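Local coordinates for protein beta-galactosidase (Trichoderma reesei, PDB 3OG2) that probably hydrolyses terminal non-reducing beta-D-galactose residues from beta-D-galactosides, as a glycoprotein of glycoside hydrolase family 35, at residues N310-I318 with G374-N382. Residues are numbered along the deposited sequence; the frame is centred on the assembly and turned at random.
Sequences NNMAAGVTI and GYITATPEN. With GOL (glycerol), chain H.
Tyr375 packs its ring against the C-terminal end of helix 301-313, where Tyr375 CE1 meets Met312 CB at 4.0 Å and the hydroxyl reaches the turn beyond. There Tyr375 OH donates to Val316 O over 2.7 Å, with an angle of 127° at the carbonyl oxygen and the donor tilted 27° from the carbonyl plane. With Tyr375 CG anti to the backbone N (chi1 164°), the ring reaches across to this turn. Met312 O and Val316 O both sit at the ring edge, near its plane, while Thr317 CG2 comes to Tyr375 CE2 obliquely, at 4.1 Å. A phenylalanine here would probably keep much of the ring packing but leave Val316 O without its hydroxyl donor. The turn itself is a Schellman motif: Gly315 takes positive phi, Gly315 N bonds back to Met312 O and Val316 N to Asn311 O, before the chain enters strand 318-321 of the TIM barrel. Pro380 covers the other part of the turn, its CG 3.7 Å from Gly315 CA and its CB 3.6 Å from Ala313 O; Gly315 has no CB, so the proline ring lies close on its CA. Pro380 belongs to strand 379-380, an outermost strand of the neighbouring antiparallel sheet, so barrel and beta domain meet here. Between Tyr375 and Pro380 sits a glycerol, probably from the crystallisation liquor, with C3 over one face of the tyrosine and O2 donating to Gly315 O. Farther along, one water donates to both Ala313 O and Glu381 O.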
ATOM      1  N   ASN A 310      12.821  12.187 -12.542  1.00  7.49           N
ATOM      2  CA  ASN A 310      12.239  12.644 -13.802  1.00  7.68           C
ATOM      3  C   ASN A 310      10.938  13.393 -13.586  1.00  8.46           C
ATOM      4  O   ASN A 310      10.557  14.234 -14.425  1.00  9.26           O
ATOM      5  CB  ASN A 310      12.008  11.411 -14.682  1.00  9.14           C
ATOM      6  CG  ASN A 310      11.517  11.773 -16.050  1.00  8.55           C
ATOM      7  OD1 ASN A 310      12.244  12.475 -16.797  1.00 10.61           O
ATOM      8  ND2 ASN A 310      10.310  11.315 -16.391  1.00  8.64           N
ATOM      9  N   ASN A 311      10.193  13.134 -12.512  1.00  7.75           N
ATOM     10  CA  ASN A 311       9.007  13.899 -12.204  1.00  7.08           C
ATOM     11  C   ASN A 311       9.390  15.259 -11.601  1.00  7.44           C
ATOM     12  O   ASN A 311       8.700  16.251 -11.852  1.00  8.43           O
ATOM     13  CB  ASN A 311       8.108  13.115 -11.213  1.00  7.94           C
ATOM     14  CG  ASN A 311       7.550  11.869 -11.888  1.00  7.79           C
ATOM     15  OD1 ASN A 311       7.371  11.817 -13.106  1.00  8.64           O
ATOM     16  ND2 ASN A 311       7.279  10.831 -11.078  1.00  9.14           N
ATOM     17  N   MET A 312      10.477  15.281 -10.810  1.00  7.51           N
ATOM     18  CA  MET A 312      10.992  16.573 -10.360  1.00  8.12           C
ATOM     19  C   MET A 312      11.481  17.383 -11.564  1.00  7.92           C
ATOM     20  O   MET A 312      11.367  18.611 -11.562  1.00  9.37           O
ATOM     21  CB  MET A 312      12.150  16.364  -9.367  1.00  8.93           C
ATOM     22  CG  MET A 312      11.621  15.552  -8.140  1.00 10.25           C
ATOM     23  SD  MET A 312      13.028  15.090  -7.103  1.00 13.95           S
ATOM     24  CE  MET A 312      12.322  13.644  -6.242  1.00 21.26           C
ATOM     25  N   ALA A 313      12.005  16.693 -12.626  1.00  9.19           N
ATOM     26  CA  ALA A 313      12.433  17.454 -13.830  1.00  8.65           C
ATOM     27  C   ALA A 313      11.264  18.194 -14.462  1.00  8.83           C
ATOM     28  O   ALA A 313      11.451  19.210 -15.139  1.00 11.68           O
ATOM     29  CB  ALA A 313      13.044  16.466 -14.782  1.00  9.84           C
ATOM     30  N   ALA A 314      10.038  17.696 -14.274  1.00  9.67           N
ATOM     31  CA  ALA A 314       8.807  18.313 -14.799  1.00 10.78           C
ATOM     32  C   ALA A 314       8.171  19.245 -13.765  1.00  9.69           C
ATOM     33  O   ALA A 314       7.081  19.796 -14.046  1.00 11.51           O
ATOM     34  CB  ALA A 314       7.844  17.245 -15.232  1.00 11.13           C
ATOM     35  N   GLY A 315       8.755  19.425 -12.573  1.00  9.65           N
ATOM     36  CA  GLY A 315       8.244  20.341 -11.584  1.00 10.71           C
ATOM     37  C   GLY A 315       7.069  19.804 -10.827  1.00  9.43           C
ATOM     38  O   GLY A 315       6.222  20.597 -10.355  1.00 11.22           O
ATOM     39  N   VAL A 316       6.968  18.491 -10.581  1.00  8.26           N
ATOM     40  CA  VAL A 316       5.831  18.052  -9.728  1.00  8.16           C
ATOM     41  C   VAL A 316       5.900  18.668  -8.355  1.00  7.63           C
ATOM     42  O   VAL A 316       6.947  18.673  -7.701  1.00  8.77           O
ATOM     43  CB  VAL A 316       5.833  16.518  -9.676  1.00  7.66           C
ATOM     44  CG1 VAL A 316       7.005  15.938  -8.836  1.00  9.03           C
ATOM     45  CG2 VAL A 316       4.493  16.012  -9.163  1.00  9.13           C
ATOM     46  N   THR A 317       4.750  19.182  -7.865  1.00  7.81           N
ATOM     47  CA  THR A 317       4.756  19.732  -6.515  1.00  8.01           C
ATOM     48  C   THR A 317       3.651  19.102  -5.651  1.00  7.02           C
ATOM     49  O   THR A 317       3.576  19.446  -4.474  1.00  8.04           O
ATOM     50  CB  THR A 317       4.636  21.239  -6.479  1.00  9.12           C
ATOM     51  OG1 THR A 317       3.467  21.601  -7.223  1.00 11.12           O
ATOM     52  CG2 THR A 317       5.886  21.916  -7.114  1.00 10.71           C
ATOM     53  N   ILE A 318       2.836  18.186  -6.221  1.00  7.70           N
ATOM     54  CA  ILE A 318       1.957  17.340  -5.359  1.00  6.79           C
ATOM     55  C   ILE A 318       2.245  15.940  -5.909  1.00  6.61           C
ATOM     56  O   ILE A 318       1.943  15.676  -7.091  1.00  7.55           O
ATOM     57  CB  ILE A 318       0.472  17.707  -5.457  1.00  6.87           C
ATOM     58  CG1 ILE A 318       0.204  19.142  -4.964  1.00  8.13           C
ATOM     59  CG2 ILE A 318      -0.361  16.651  -4.697  1.00  8.27           C
ATOM     60  CD1 ILE A 318      -1.229  19.570  -5.073  1.00  9.65           C
ATOM     61  N   GLY A 374      13.227  26.713  -3.264  1.00  9.32           N
ATOM     62  CA  GLY A 374      13.473  27.309  -4.541  1.00  9.56           C
ATOM     63  C   GLY A 374      13.067  26.380  -5.647  1.00  9.21           C
ATOM     64  O   GLY A 374      12.818  26.828  -6.784  1.00 11.04           O
ATOM     65  N   TYR A 375      12.965  25.096  -5.372  1.00  8.24           N
ATOM     66  CA  TYR A 375      12.450  24.167  -6.397  1.00  8.51           C
ATOM     67  C   TYR A 375      11.039  24.526  -6.841  1.00  8.43           C
ATOM     68  O   TYR A 375      10.640  24.360  -8.002  1.00 10.94           O
ATOM     69  CB  TYR A 375      12.514  22.747  -5.824  1.00  8.88           C
ATOM     70  CG  TYR A 375      11.685  21.720  -6.592  1.00  8.57           C
ATOM     71  CD1 TYR A 375      12.150  21.129  -7.755  1.00  9.75           C
ATOM     72  CD2 TYR A 375      10.420  21.346  -6.115  1.00  8.73           C
ATOM     73  CE1 TYR A 375      11.404  20.201  -8.452  1.00  9.76           C
ATOM     74  CE2 TYR A 375       9.657  20.408  -6.788  1.00  9.63           C
ATOM     75  CZ  TYR A 375      10.153  19.841  -7.968  1.00 10.48           C
ATOM     76  OH  TYR A 375       9.454  18.908  -8.668  1.00 10.41           O
ATOM     77  N   ILE A 376      10.223  25.044  -5.938  1.00  9.68           N
ATOM     78  CA  ILE A 376       8.829  25.299  -6.234  1.00 10.57           C
ATOM     79  C   ILE A 376       8.682  26.389  -7.252  1.00 12.82           C
ATOM     80  O   ILE A 376       7.778  26.321  -8.102  1.00 16.62           O
ATOM     81  CB  ILE A 376       8.072  25.678  -4.964  1.00 10.86           C
ATOM     82  CG1 ILE A 376       8.053  24.508  -3.987  1.00 12.00           C
ATOM     83  CG2 ILE A 376       6.662  26.116  -5.368  1.00 13.21           C
ATOM     84  CD1 ILE A 376       7.545  24.845  -2.606  1.00 13.81           C
ATOM     85  N   THR A 377       9.559  27.420  -7.161  1.00 13.00           N
ATOM     86  CA  THR A 377       9.227  28.541  -8.075  1.00 17.29           C
ATOM     87  C   THR A 377      10.183  28.571  -9.254  1.00 17.84           C
ATOM     88  O   THR A 377      10.004  29.470 -10.085  1.00 24.07           O
ATOM     89  CB  THR A 377       9.211  29.841  -7.283  1.00 20.28           C
ATOM     90  OG1 THR A 377      10.473  29.853  -6.588  1.00 21.85           O
ATOM     91  CG2 THR A 377       8.060  29.905  -6.273  1.00 23.04           C
ATOM     92  N   ALA A 378      11.095  27.623  -9.353  1.00 12.70           N
ATOM     93  CA  ALA A 378      11.933  27.473 -10.562  1.00 12.82           C
ATOM     94  C   ALA A 378      11.017  27.029 -11.682  1.00 14.93           C
ATOM     95  O   ALA A 378      10.034  26.304 -11.465  1.00 25.87           O
ATOM     96  CB  ALA A 378      13.059  26.487 -10.316  1.00 13.97           C
ATOM     97  N   THR A 379      11.282  27.418 -12.916  1.00 11.69           N
ATOM     98  CA  THR A 379      10.469  26.999 -14.049  1.00 11.53           C
ATOM     99  C   THR A 379      11.054  25.829 -14.800  1.00 10.92           C
ATOM    100  O   THR A 379      12.176  25.947 -15.332  1.00 11.41           O
ATOM    101  CB  THR A 379      10.393  28.177 -15.051  1.00 15.33           C
ATOM    102  OG1 THR A 379       9.846  29.334 -14.389  1.00 17.66           O
ATOM    103  CG2 THR A 379       9.471  27.793 -16.200  1.00 19.51           C
ATOM    104  N   PRO A 380      10.362  24.695 -14.848  1.00 11.45           N
ATOM    105  CA  PRO A 380      10.906  23.554 -15.605  1.00 11.72           C
ATOM    106  C   PRO A 380      10.853  23.904 -17.071  1.00 13.34           C
ATOM    107  O   PRO A 380       9.862  24.452 -17.576  1.00 18.30           O
ATOM    108  CB  PRO A 380       9.899  22.445 -15.306  1.00 13.30           C
ATOM    109  CG  PRO A 380       9.114  22.896 -14.119  1.00 16.32           C
ATOM    110  CD  PRO A 380       9.070  24.392 -14.233  1.00 12.53           C
ATOM    111  N   GLU A 381      11.895  23.579 -17.784  1.00 12.20           N
ATOM    112  CA  GLU A 381      12.034  23.802 -19.213  1.00 13.17           C
ATOM    113  C   GLU A 381      12.224  22.482 -19.925  1.00 11.84           C
ATOM    114  O   GLU A 381      12.320  21.400 -19.317  1.00 13.62           O
ATOM    115  CB  GLU A 381      13.247  24.707 -19.492  1.00 19.73           C
ATOM    116  CG  GLU A 381      13.103  25.997 -18.701  1.00 30.04           C
ATOM    117  CD  GLU A 381      12.082  26.987 -19.216  1.00 36.35           C
ATOM    118  OE1 GLU A 381      11.372  26.648 -20.191  1.00 41.87           O
ATOM    119  OE2 GLU A 381      11.944  28.118 -18.672  1.00 60.92           O
ATOM    120  N   ASN A 382      12.288  22.551 -21.254  1.00 14.45           N
ATOM    121  CA  ASN A 382      12.460  21.339 -22.020  1.00 14.43           C
ATOM    122  C   ASN A 382      13.765  20.617 -21.679  1.00 13.40           C
ATOM    123  O   ASN A 382      14.789  21.233 -21.410  1.00 14.17           O
ATOM    124  CB  ASN A 382      12.550  21.616 -23.521  1.00 16.76           C
ATOM    125  CG  ASN A 382      11.212  21.968 -24.129  1.00 25.10           C
ATOM    126  OD1 ASN A 382      10.190  21.684 -23.514  1.00 33.28           O
ATOM    127  ND2 ASN A 382      11.234  22.544 -25.325  1.00 29.74           N
TER
HETATM  128  C1  GOL H1049       6.985  25.258 -11.020  1.00 59.81           C
HETATM  129  O1  GOL H1049       5.796  25.664 -11.684  1.00 50.27           O
HETATM  130  C2  GOL H1049       6.871  23.878 -10.416  1.00 51.85           C
HETATM  131  O2  GOL H1049       5.967  23.026 -11.100  1.00 23.33           O
HETATM  132  C3  GOL H1049       8.132  23.310  -9.799  1.00 43.02           C
HETATM  133  O3  GOL H1049       9.310  23.891 -10.318  1.00 48.01           O
HETATM  134  O   HOH W   1      10.566  19.990 -17.664  1.00 14.73           O